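Side-chain contacts in toluene, o-xylene monooxygenase oxygenase subunit (Pseudomonas stutzeri, PDB 2INC), which forms part of the oxygenase of a bacterial multicomponent monooxygenase that probably hydroxylates aromatic hydrocarbons such as toluene and o-xylene with dioxygen: residues B[14-17]-B[21-24]; B[95-100]-B[240-245]; B[153-158]-B[218-223]; B[183-186]-B[191-194]; B[228-233]-B[307-312]. All coordinates share one frame; numbering follows the deposited sequence.

Contact 1: B[14-17]-B[21-24]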
# COMPACT_ATOMS: atom_id res chain seq x y z
N ASN B 14 -29.15 3.53 11.44
CA ASN B 14 -28.26 3.18 12.56
C ASN B 14 -27.81 4.45 13.31
O ASN B 14 -26.92 4.38 14.18
CB ASN B 14 -27.02 2.43 12.03
CG ASN B 14 -27.11 0.92 12.21
OD1 ASN B 14 -28.21 0.34 12.27
ND2 ASN B 14 -25.95 0.27 12.30
N ARG B 15 -28.43 5.58 12.97
CA ARG B 15 -27.98 6.93 13.38
C ARG B 15 -26.54 7.23 12.93
O ARG B 15 -26.32 7.71 11.81
CB ARG B 15 -28.18 7.18 14.89
CG ARG B 15 -28.76 8.55 15.20
CD ARG B 15 -30.24 8.62 14.78
NE ARG B 15 -31.06 7.77 15.64
CZ ARG B 15 -31.54 8.14 16.83
NH1 ARG B 15 -31.28 9.36 17.31
NH2 ARG B 15 -32.28 7.29 17.55
N ARG B 16 -25.56 6.90 13.79
CA ARG B 16 -24.13 6.95 13.43
C ARG B 16 -23.79 5.98 12.29
O ARG B 16 -24.21 4.80 12.31
CB ARG B 16 -23.22 6.69 14.65
CG ARG B 16 -23.69 5.53 15.54
CD ARG B 16 -22.52 4.70 16.07
NE ARG B 16 -22.91 3.29 16.17
CZ ARG B 16 -22.46 2.30 15.39
NH1 ARG B 16 -21.55 2.53 14.44
NH2 ARG B 16 -22.91 1.06 15.57
N ARG B 17 -23.09 6.53 11.29
CA ARG B 17 -22.52 5.85 10.12
C ARG B 17 -21.80 4.55 10.52
O ARG B 17 -20.99 4.56 11.46
CB ARG B 17 -21.56 6.83 9.44
CG ARG B 17 -20.64 6.26 8.38
CD ARG B 17 -19.18 6.81 8.47
NE ARG B 17 -18.46 6.33 9.66
CZ ARG B 17 -17.59 5.31 9.69
NH1 ARG B 17 -17.30 4.61 8.58
NH2 ARG B 17 -17.02 4.97 10.84
N TYR B 21 -16.05 -2.46 10.72
CA TYR B 21 -16.41 -3.71 11.40
C TYR B 21 -17.84 -4.11 11.02
O TYR B 21 -18.10 -5.26 10.65
CB TYR B 21 -16.18 -3.68 12.91
CG TYR B 21 -16.77 -4.86 13.65
CD1 TYR B 21 -16.17 -6.12 13.57
CD2 TYR B 21 -17.93 -4.72 14.41
CE1 TYR B 21 -16.71 -7.20 14.25
CE2 TYR B 21 -18.48 -5.78 15.08
CZ TYR B 21 -17.90 -7.02 14.98
OH TYR B 21 -18.45 -8.07 15.66
N GLU B 22 -18.80 -3.19 11.20
CA GLU B 22 -20.17 -3.51 10.84
C GLU B 22 -20.37 -3.78 9.35
O GLU B 22 -21.09 -4.72 8.97
CB GLU B 22 -21.11 -2.41 11.32
CG GLU B 22 -21.23 -2.41 12.83
CD GLU B 22 -21.96 -1.18 13.35
OE1 GLU B 22 -21.51 -0.03 13.05
OE2 GLU B 22 -22.98 -1.38 14.05
N VAL B 23 -19.71 -3.00 8.51
CA VAL B 23 -19.85 -3.15 7.07
C VAL B 23 -19.44 -4.55 6.59
O VAL B 23 -20.10 -5.10 5.73
CB VAL B 23 -18.99 -2.11 6.30
CG1 VAL B 23 -18.86 -2.46 4.79
CG2 VAL B 23 -19.61 -0.72 6.51
N VAL B 24 -18.36 -5.09 7.15
CA VAL B 24 -17.83 -6.37 6.60
C VAL B 24 -18.15 -7.61 7.40
O VAL B 24 -17.78 -8.72 6.97
CB VAL B 24 -16.29 -6.31 6.42
CG1 VAL B 24 -15.88 -5.06 5.59
CG2 VAL B 24 -15.59 -6.22 7.80
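R16 and E22 are joined by a two-pronged salt bridge in which the guanidinium group meets the carboxylate end-on, one nitrogen to each oxygen. NH1 of R16 donates to OE1 of E22 over 2.9 Å, and NH2 of R16 donates to OE2 of E22 over 2.9 Å, each bond using the syn side of its oxygen. A weaker third bond runs from R16 NH2 to E22 OE1, 3.1 Å long, so OE1 is shared between both arginine nitrogens. The two flat groups are nearly coplanar, their planes only 17° apart, which lets both prongs form together. Arginine suits this place because its two terminal nitrogens match the spacing of the two carboxylate oxygens.

The arginine gets there by folding over: its CG sits between the backbone N and the carbonyl carbon (chi1 43°), and the chain bends again at chi2 and chi3, bringing its end to a glutamate that its CB does not face. E22, by contrast, meets it with a chain extended beyond CG. N14 lies alongside, a looser neighbour of the pair. Because E22 stands in the first turn of its helix, the helix dipole would probably favour its negative charge, and R69 adds a long, weak ion pair to OE2.

The pair ties the loop ahead of helix 20-25 back onto that short helix. On the helix itself, Y21 OH bonds to D70 N, V23 O accepts from W8 NE1, and V23 and V24 pack against the chain of another protein.

Contact 2: B[95-100]-B[240-245]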
# COMPACT_ATOMS: atom_id res chain seq x y z
N ASP B 95 14.59 -14.69 18.77
CA ASP B 95 15.84 -14.46 18.05
C ASP B 95 16.88 -13.99 19.04
O ASP B 95 17.97 -14.46 19.07
CB ASP B 95 15.60 -13.41 16.97
CG ASP B 95 16.82 -13.09 16.13
OD1 ASP B 95 17.69 -13.97 15.88
OD2 ASP B 95 16.81 -11.96 15.56
N GLN B 96 16.52 -13.01 19.86
CA GLN B 96 17.51 -12.37 20.71
C GLN B 96 17.92 -13.23 21.92
O GLN B 96 19.08 -13.21 22.35
CB GLN B 96 17.04 -10.91 20.98
CG GLN B 96 17.11 -10.21 19.56
CD GLN B 96 17.10 -8.70 19.57
OE1 GLN B 96 17.80 -8.10 20.35
NE2 GLN B 96 16.33 -8.08 18.62
N LEU B 97 17.02 -14.09 22.41
CA LEU B 97 17.34 -14.93 23.55
C LEU B 97 18.20 -16.13 23.09
O LEU B 97 19.10 -16.55 23.81
CB LEU B 97 16.07 -15.33 24.35
CG LEU B 97 15.56 -14.18 25.25
CD1 LEU B 97 14.20 -14.51 25.87
CD2 LEU B 97 16.55 -13.88 26.35
N ASN B 98 18.00 -16.60 21.86
CA ASN B 98 18.85 -17.62 21.30
C ASN B 98 20.26 -17.05 21.17
O ASN B 98 21.28 -17.73 21.43
CB ASN B 98 18.35 -18.00 19.93
CG ASN B 98 19.29 -18.87 19.20
OD1 ASN B 98 19.28 -20.10 19.34
ND2 ASN B 98 20.13 -18.27 18.45
N ASP B 99 20.32 -15.77 20.80
CA ASP B 99 21.62 -15.11 20.59
C ASP B 99 22.77 -15.13 21.61
O ASP B 99 23.76 -15.79 21.35
CB ASP B 99 21.47 -13.68 20.06
CG ASP B 99 21.36 -13.59 18.54
OD1 ASP B 99 20.88 -12.53 18.10
OD2 ASP B 99 21.75 -14.52 17.76
N ARG B 100 22.76 -14.49 22.76
CA ARG B 100 22.27 -14.85 24.08
C ARG B 100 22.52 -16.22 24.72
O ARG B 100 23.07 -16.27 25.81
CB ARG B 100 21.00 -14.23 24.50
CG ARG B 100 21.04 -14.08 25.97
CD ARG B 100 20.67 -12.71 26.35
NE ARG B 100 19.79 -12.78 27.49
CZ ARG B 100 19.35 -11.72 28.16
NH1 ARG B 100 18.53 -11.90 29.19
NH2 ARG B 100 19.75 -10.51 27.79
N ASP B 240 13.65 -19.30 33.47
CA ASP B 240 13.25 -19.42 32.07
C ASP B 240 12.59 -18.12 31.67
O ASP B 240 11.37 -18.00 31.71
CB ASP B 240 12.30 -20.59 31.84
CG ASP B 240 12.17 -20.97 30.37
OD1 ASP B 240 12.34 -20.10 29.47
OD2 ASP B 240 11.91 -22.15 30.07
N THR B 241 13.38 -17.11 31.30
CA THR B 241 12.71 -15.85 31.03
C THR B 241 11.91 -15.93 29.72
O THR B 241 10.87 -15.30 29.63
CB THR B 241 13.61 -14.55 31.19
OG1 THR B 241 13.65 -13.79 29.98
CG2 THR B 241 15.00 -14.89 31.72
N LEU B 242 12.37 -16.72 28.75
CA LEU B 242 11.66 -16.82 27.47
C LEU B 242 10.22 -17.29 27.76
O LEU B 242 9.24 -16.60 27.43
CB LEU B 242 12.41 -17.76 26.49
CG LEU B 242 12.12 -17.68 24.99
CD1 LEU B 242 13.24 -18.30 24.25
CD2 LEU B 242 10.90 -18.50 24.73
N LEU B 243 10.07 -18.43 28.42
CA LEU B 243 8.71 -18.98 28.59
C LEU B 243 7.86 -18.02 29.46
O LEU B 243 6.66 -17.82 29.21
CB LEU B 243 8.77 -20.39 29.20
CG LEU B 243 7.39 -21.07 29.36
CD1 LEU B 243 6.51 -20.99 28.12
CD2 LEU B 243 7.59 -22.46 29.82
N GLY B 244 8.49 -17.41 30.45
CA GLY B 244 7.79 -16.42 31.30
C GLY B 244 7.20 -15.38 30.36
O GLY B 244 6.02 -15.11 30.42
N LEU B 245 8.00 -14.87 29.44
CA LEU B 245 7.49 -13.84 28.51
C LEU B 245 6.52 -14.34 27.43
O LEU B 245 5.57 -13.65 27.11
CB LEU B 245 8.65 -13.09 27.85
CG LEU B 245 9.45 -12.23 28.82
CD1 LEU B 245 10.71 -11.71 28.11
CD2 LEU B 245 8.61 -11.05 29.36
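L97 and L242 mark the nearest approach of the two backbones, with their CA atoms 7.2 Å apart, where the last turns of helix 76-99 pass the first turn of helix 241-268. R100, with a positive phi, is the first residue to leave helical geometry after the first of these. The second is started by D240 at the N-cap position: its OD1 accepts the N-H of L243 at 3.0 Å in an almost straight bond of 172°, with the donor standing above the carboxylate plane. Aspartate is well suited to this task, since its short chain carries an acceptor back to the first turn, where backbone N-H groups lack carbonyl partners.

The two leucine side chains run antiparallel and overlap side by side. CD1 of L97 settles on the base of L242, 3.8 Å from its CB and equally close to its CA, while CD1 of L242 reaches back to CB of L97 at 4.1 Å. L242 can do so because its CG lies anti to the backbone N (chi1 -161°). Branched aliphatic chains suit a place where two helices meet through apolar side chains with no hydrogen bond between the segments. T241 lies beside them, its OG1 4.2 Å from CD1 of L97; this hydroxyl is buried here with no hydrogen-bonding partner in the model.

H102, in the loop after helix 76-99, touches both leucines, and R165 of helix 142-172 reaches L242. D240 OD2 takes a bond from W110 NE1. The second copy of this subunit borders the contact: its Q248 NE2 donates to Q96 O, and its R100 packs on L245.

Contact 3: B[153-158]-B[218-223]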
# COMPACT_ATOMS: atom_id res chain seq x y z
N ALA B 153 -7.33 -18.89 14.88
CA ALA B 153 -6.02 -18.44 14.40
C ALA B 153 -5.08 -18.26 15.57
O ALA B 153 -3.90 -18.62 15.49
CB ALA B 153 -6.17 -17.16 13.60
N ASP B 154 -5.55 -17.63 16.65
CA ASP B 154 -4.71 -17.54 17.88
C ASP B 154 -4.31 -18.88 18.44
O ASP B 154 -3.17 -19.04 18.90
CB ASP B 154 -5.43 -16.77 18.97
CG ASP B 154 -5.68 -15.32 18.59
OD1 ASP B 154 -6.58 -14.71 19.22
OD2 ASP B 154 -5.00 -14.76 17.67
N HIS B 155 -5.20 -19.86 18.48
CA HIS B 155 -4.80 -21.13 19.06
C HIS B 155 -3.77 -21.77 18.14
O HIS B 155 -2.85 -22.44 18.62
CB HIS B 155 -6.00 -22.12 19.17
CG HIS B 155 -7.08 -21.72 20.16
ND1 HIS B 155 -6.83 -21.14 21.39
CD2 HIS B 155 -8.42 -21.84 20.09
CE1 HIS B 155 -7.97 -20.92 22.02
NE2 HIS B 155 -8.95 -21.35 21.26
N LEU B 156 -3.88 -21.54 16.84
CA LEU B 156 -2.84 -22.05 15.89
C LEU B 156 -1.48 -21.35 16.14
O LEU B 156 -0.41 -21.95 16.08
CB LEU B 156 -3.28 -21.81 14.45
CG LEU B 156 -2.26 -22.16 13.32
CD1 LEU B 156 -1.68 -23.57 13.55
CD2 LEU B 156 -2.79 -22.02 11.89
N ARG B 157 -1.57 -20.07 16.46
CA ARG B 157 -0.38 -19.29 16.80
C ARG B 157 0.28 -19.92 18.03
O ARG B 157 1.51 -20.09 18.05
CB ARG B 157 -0.85 -17.88 17.14
CG ARG B 157 0.31 -16.93 17.43
CD ARG B 157 -0.20 -15.72 18.11
NE ARG B 157 0.93 -14.79 18.40
CZ ARG B 157 0.99 -13.94 19.43
NH1 ARG B 157 2.09 -13.18 19.59
NH2 ARG B 157 0.01 -13.82 20.31
N TRP B 158 -0.50 -20.30 19.04
CA TRP B 158 0.13 -20.86 20.25
C TRP B 158 0.77 -22.22 19.95
O TRP B 158 1.91 -22.52 20.38
CB TRP B 158 -0.87 -21.04 21.39
CG TRP B 158 -1.60 -19.89 21.83
CD1 TRP B 158 -1.39 -18.58 21.47
CD2 TRP B 158 -2.68 -19.88 22.77
NE1 TRP B 158 -2.30 -17.76 22.14
CE2 TRP B 158 -3.12 -18.55 22.90
CE3 TRP B 158 -3.38 -20.90 23.47
CZ2 TRP B 158 -4.16 -18.20 23.74
CZ3 TRP B 158 -4.44 -20.54 24.29
CH2 TRP B 158 -4.82 -19.19 24.42
N VAL B 218 -15.33 -22.74 30.03
CA VAL B 218 -14.85 -23.69 31.02
C VAL B 218 -13.45 -24.17 30.71
O VAL B 218 -12.54 -23.98 31.51
CB VAL B 218 -15.82 -24.92 31.19
CG1 VAL B 218 -15.22 -25.95 32.17
CG2 VAL B 218 -17.22 -24.42 31.69
N THR B 219 -13.27 -24.81 29.56
CA THR B 219 -11.97 -25.39 29.24
C THR B 219 -10.86 -24.32 29.11
O THR B 219 -9.79 -24.40 29.75
CB THR B 219 -12.10 -26.18 27.98
OG1 THR B 219 -13.04 -27.21 28.23
CG2 THR B 219 -10.77 -26.82 27.59
N LYS B 220 -11.14 -23.25 28.35
CA LYS B 220 -10.08 -22.29 28.10
C LYS B 220 -9.59 -21.60 29.38
O LYS B 220 -8.36 -21.48 29.60
CB LYS B 220 -10.50 -21.29 26.99
CG LYS B 220 -10.16 -21.86 25.60
CD LYS B 220 -10.73 -21.07 24.41
CE LYS B 220 -10.34 -19.62 24.46
NZ LYS B 220 -8.88 -19.38 24.47
N PRO B 221 -10.50 -21.09 30.21
CA PRO B 221 -9.91 -20.49 31.42
C PRO B 221 -9.10 -21.46 32.28
O PRO B 221 -8.11 -21.03 32.84
CB PRO B 221 -11.12 -19.87 32.15
CG PRO B 221 -12.10 -19.57 30.96
CD PRO B 221 -11.96 -20.88 30.16
N ALA B 222 -9.46 -22.75 32.32
CA ALA B 222 -8.65 -23.77 33.01
C ALA B 222 -7.31 -23.98 32.32
O ALA B 222 -6.28 -24.07 32.99
CB ALA B 222 -9.39 -25.08 33.17
N VAL B 223 -7.31 -24.13 31.00
CA VAL B 223 -6.04 -24.26 30.25
C VAL B 223 -5.15 -23.03 30.44
O VAL B 223 -3.93 -23.13 30.68
CB VAL B 223 -6.30 -24.47 28.74
CG1 VAL B 223 -4.96 -24.44 27.98
CG2 VAL B 223 -6.99 -25.78 28.53
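The imidazole of H155 is met at its edge by the end of K220, whose CE lies in the ring plane and whose NZ lies close to it. NZ of K220 is 3.0 Å from CE1 of H155, a close approach but no hydrogen bond, and CD of K220 is 3.6 Å from NE2 of H155. W158, one helical turn on, offers a face to H155: ND1 stands 3.8 Å above the indole plane, toward its rim. The same tryptophan comes within 4.1 Å of K220 NZ through CH2.

The contact lies near the centre of the chain, between helices 142-172 and 208-237 of an all-helical bundle in the ferritin clan. P221, whose nitrogen has no hydrogen to give the preceding turn, bends the second helix just after K220 without ending it. Lysine suits this place: its long aliphatic chain lies at the histidine edge, and bends at chi3 and chi4 (54° and 59°) turn its ammonium group into a salt bridge with E224 and a hydrogen bond to H257 ND1. A methionine in its place would probably leave E224 without its positive mate and H257 ND1 without this donor. W158 NE1 bonds to D253, and H155 packs on L128.

Contact 4: B[183-186]-B[191-194]; sequences RDVW and AWQG
W186 and W192, with CA atoms 5.8 Å apart, are the nearest backbone positions where helix 182-188 leads almost directly into helix 190-202.

Their indoles meet obliquely: the six-membered rings have centroids 5.8 Å apart and planes 67° from each other. CE3 of W192 comes to the edge of the W186 ring, 3.7 Å from its CZ3. W186 points its CB away from the second helix, and with CG anti to the backbone N (chi1 169°) the indole swings back, its length spanning the distance. V185 adds its CG1, 3.6 Å from CD1 of W192.

The polar tie comes from Q193, whose NE2 donates to the backbone O of W186 over 2.9 Å in a nearly straight bond of 170°, the donor standing well above the carbonyl plane. NE2 also donates to D189 O, while OE1 hydrogen-bonds to an aromatic side chain of another protein chain. A leucine here would probably leave the carbonyls of W186 and D189 without this donor and break the link to that neighbour.

W192 NE1 bonds to R116 O, W186 stacks on Y123, and W192 meets Y296 edge-to-face. The arrangement is a short link between two consecutive helices, fastened by aromatic packing and a side-chain bond to the backbone O of W186 near the end of the first helix, within this ferritin-clan helical bundle.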
# COMPACT_ATOMS: atom_id res chain seq x y z
N ARG B 183 3.69 -37.03 22.43
CA ARG B 183 2.40 -37.74 22.27
C ARG B 183 2.17 -38.76 23.43
O ARG B 183 1.08 -38.93 23.94
CB ARG B 183 2.36 -38.47 20.92
CG ARG B 183 1.00 -39.18 20.68
CD ARG B 183 0.95 -39.75 19.31
NE ARG B 183 -0.29 -40.50 19.05
CZ ARG B 183 -0.69 -40.86 17.82
NH1 ARG B 183 0.03 -40.54 16.77
NH2 ARG B 183 -1.83 -41.50 17.66
N ASP B 184 3.23 -39.45 23.80
CA ASP B 184 3.13 -40.42 24.87
C ASP B 184 2.91 -39.73 26.22
O ASP B 184 2.20 -40.22 27.09
CB ASP B 184 4.41 -41.18 24.87
CG ASP B 184 4.45 -42.18 23.75
OD1 ASP B 184 3.36 -42.68 23.36
OD2 ASP B 184 5.55 -42.49 23.28
N VAL B 185 3.52 -38.59 26.41
CA VAL B 185 3.22 -37.82 27.62
C VAL B 185 1.73 -37.40 27.64
O VAL B 185 1.02 -37.69 28.59
CB VAL B 185 4.13 -36.58 27.74
CG1 VAL B 185 3.83 -35.81 29.01
CG2 VAL B 185 5.57 -36.99 27.79
N TRP B 186 1.27 -36.72 26.58
CA TRP B 186 -0.14 -36.29 26.49
C TRP B 186 -1.10 -37.50 26.70
O TRP B 186 -2.10 -37.38 27.40
CB TRP B 186 -0.37 -35.64 25.11
CG TRP B 186 -1.75 -35.36 24.70
CD1 TRP B 186 -2.43 -35.95 23.65
CD2 TRP B 186 -2.66 -34.39 25.25
NE1 TRP B 186 -3.66 -35.41 23.53
CE2 TRP B 186 -3.84 -34.45 24.49
CE3 TRP B 186 -2.59 -33.51 26.35
CZ2 TRP B 186 -4.95 -33.65 24.75
CZ3 TRP B 186 -3.72 -32.70 26.62
CH2 TRP B 186 -4.87 -32.79 25.83
N ALA B 191 -0.47 -36.34 34.77
CA ALA B 191 -0.60 -34.87 34.89
C ALA B 191 -1.48 -34.31 33.78
O ALA B 191 -2.11 -33.25 33.98
CB ALA B 191 0.75 -34.16 34.84
N TRP B 192 -1.55 -35.01 32.66
CA TRP B 192 -2.33 -34.49 31.50
C TRP B 192 -3.69 -35.15 31.29
O TRP B 192 -4.46 -34.73 30.41
CB TRP B 192 -1.56 -34.73 30.21
CG TRP B 192 -0.40 -33.81 30.08
CD1 TRP B 192 0.90 -34.13 30.32
CD2 TRP B 192 -0.41 -32.43 29.64
NE1 TRP B 192 1.72 -33.03 30.07
CE2 TRP B 192 0.93 -31.98 29.68
CE3 TRP B 192 -1.42 -31.54 29.25
CZ2 TRP B 192 1.30 -30.67 29.30
CZ3 TRP B 192 -1.05 -30.21 28.88
CH2 TRP B 192 0.31 -29.81 28.91
N GLN B 193 -3.99 -36.17 32.09
CA GLN B 193 -5.23 -36.90 31.88
C GLN B 193 -6.52 -36.13 32.22
O GLN B 193 -7.54 -36.35 31.57
CB GLN B 193 -5.16 -38.28 32.54
CG GLN B 193 -4.25 -39.32 31.81
CD GLN B 193 -4.02 -38.98 30.37
OE1 GLN B 193 -4.90 -39.25 29.51
NE2 GLN B 193 -2.85 -38.35 30.05
N GLY B 194 -6.50 -35.26 33.23
CA GLY B 194 -7.63 -34.34 33.49
C GLY B 194 -7.87 -33.54 32.24
O GLY B 194 -8.97 -33.58 31.71

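Contact 5: B[228-233]-B[307-312]; sequences LQQLGS and IVEAKS
Q230 lays its amide end across the base of E309. NE2 of Q230 is 3.7 Å from CB of E309 and 3.5 Å from OE1 of the same residue, too loose for a hydrogen bond to be counted. The two side chains cross at about a right angle, and the amide and carboxylate planes stand 61° apart, so the meeting is one of polar groups brushing past each other. The glutamine folds at chi2 (-60°), which curls its amide over the neighbouring helix, whereas E309 stays extended beyond CG. Behind them CG of Q230 faces CB of A310 at 4.3 Å, and the CA atoms of these two residues are 7.1 Å apart. A small alanine suits this point, since it lets the backbones come this close. Glutamine and glutamate are fitting at an interface that is partly exposed, where long polar chains can cross at the surface.

The contact joins helix 208-237, part of the ferritin-clan bundle, to helix 303-319, the last helix of the chain. The first of these has a wider, pi-type turn at 228-230. Just beyond that turn, S233 donates through OG to Q229 O, four residues back, over 3.0 Å, while S233 N reaches the same oxygen from the opposite face of its plane, giving that carbonyl two donors.

Helix 274-299 lies against both helices: L231 touches Y296, A310 rests on I293, and K311 forms a salt bridge with E294.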
# COMPACT_ATOMS: atom_id res chain seq x y z
N LEU B 228 -0.63 -21.13 31.14
CA LEU B 228 0.01 -19.86 30.85
C LEU B 228 0.36 -19.21 32.18
O LEU B 228 1.53 -18.92 32.44
CB LEU B 228 -0.86 -18.94 29.97
CG LEU B 228 -1.36 -19.52 28.65
CD1 LEU B 228 -2.17 -18.46 27.87
CD2 LEU B 228 -0.20 -20.06 27.81
N GLN B 229 -0.64 -19.04 33.02
CA GLN B 229 -0.42 -18.38 34.28
C GLN B 229 0.54 -19.13 35.21
O GLN B 229 1.57 -18.58 35.58
CB GLN B 229 -1.74 -18.05 34.96
CG GLN B 229 -1.60 -17.06 36.10
CD GLN B 229 -1.13 -15.72 35.64
OE1 GLN B 229 -1.50 -15.24 34.57
NE2 GLN B 229 -0.32 -15.08 36.46
N GLN B 230 0.23 -20.37 35.58
CA GLN B 230 0.96 -21.03 36.65
C GLN B 230 2.29 -21.53 36.13
O GLN B 230 3.32 -21.36 36.76
CB GLN B 230 0.13 -22.18 37.25
CG GLN B 230 -1.13 -21.71 38.01
CD GLN B 230 -0.80 -20.81 39.16
OE1 GLN B 230 0.10 -21.11 39.93
NE2 GLN B 230 -1.50 -19.68 39.28
N LEU B 231 2.28 -22.18 34.97
CA LEU B 231 3.56 -22.61 34.40
C LEU B 231 4.45 -21.40 34.05
O LEU B 231 5.64 -21.39 34.36
CB LEU B 231 3.34 -23.52 33.19
CG LEU B 231 4.61 -24.05 32.52
CD1 LEU B 231 5.32 -24.99 33.48
CD2 LEU B 231 4.28 -24.76 31.23
N GLY B 232 3.87 -20.36 33.44
CA GLY B 232 4.65 -19.14 33.12
C GLY B 232 5.29 -18.51 34.37
O GLY B 232 6.46 -18.15 34.33
N SER B 233 4.55 -18.42 35.48
CA SER B 233 5.13 -17.91 36.76
C SER B 233 6.26 -18.79 37.27
O SER B 233 7.33 -18.34 37.71
CB SER B 233 4.09 -17.93 37.84
OG SER B 233 3.17 -16.93 37.52
N ILE B 307 -2.92 -25.18 42.28
CA ILE B 307 -4.32 -25.65 42.17
C ILE B 307 -5.31 -24.64 42.69
O ILE B 307 -6.26 -24.30 42.01
CB ILE B 307 -4.55 -26.97 42.91
CG1 ILE B 307 -3.71 -28.09 42.30
CG2 ILE B 307 -6.00 -27.37 42.83
CD1 ILE B 307 -3.64 -29.33 43.19
N VAL B 308 -5.10 -24.18 43.91
CA VAL B 308 -5.96 -23.16 44.53
C VAL B 308 -6.04 -21.88 43.72
O VAL B 308 -7.15 -21.38 43.49
CB VAL B 308 -5.55 -22.88 45.99
CG1 VAL B 308 -6.13 -21.54 46.50
CG2 VAL B 308 -6.02 -24.06 46.85
N GLU B 309 -4.90 -21.36 43.27
CA GLU B 309 -4.92 -20.14 42.44
C GLU B 309 -5.52 -20.37 41.04
O GLU B 309 -6.34 -19.60 40.63
CB GLU B 309 -3.55 -19.48 42.32
CG GLU B 309 -3.02 -18.94 43.65
CD GLU B 309 -1.62 -18.36 43.51
OE1 GLU B 309 -0.84 -18.87 42.66
OE2 GLU B 309 -1.29 -17.38 44.23
N ALA B 310 -5.13 -21.45 40.35
CA ALA B 310 -5.74 -21.75 39.02
C ALA B 310 -7.27 -21.84 39.18
O ALA B 310 -8.03 -21.26 38.40
CB ALA B 310 -5.16 -23.04 38.40
N LYS B 311 -7.73 -22.48 40.25
CA LYS B 311 -9.17 -22.70 40.42
C LYS B 311 -9.94 -21.43 40.61
O LYS B 311 -10.99 -21.28 39.99
CB LYS B 311 -9.46 -23.66 41.56
CG LYS B 311 -9.36 -25.13 41.21
CD LYS B 311 -9.77 -26.03 42.40
CE LYS B 311 -9.62 -27.49 41.99
NZ LYS B 311 -10.00 -28.37 43.14
N SER B 312 -9.43 -20.50 41.43
CA SER B 312 -10.22 -19.28 41.69
C SER B 312 -10.12 -18.26 40.56
O SER B 312 -11.05 -17.49 40.35
CB SER B 312 -9.84 -18.64 43.04
OG SER B 312 -8.48 -18.27 43.04

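How the contacts relate
From the N terminus, contact 1 comes first and is the most local, folding the leading loop back onto helix 20-25, well apart from the others. Contact 2 then spans 139 residues, bringing the end of helix 76-99 to the start of helix 241-268. Nested inside that loop is contact 3, tying helix 142-172 to helix 208-237, and contact 4 is nested in turn within contact 3, closing the corner of helices 182-188 and 190-202. Contact 5 opens after contact 3 on the same helix 208-237, crosses contact 2 along the chain, and brings in the C-terminal helix 303-319. Contacts 2 and 5 touch through L243 and L231.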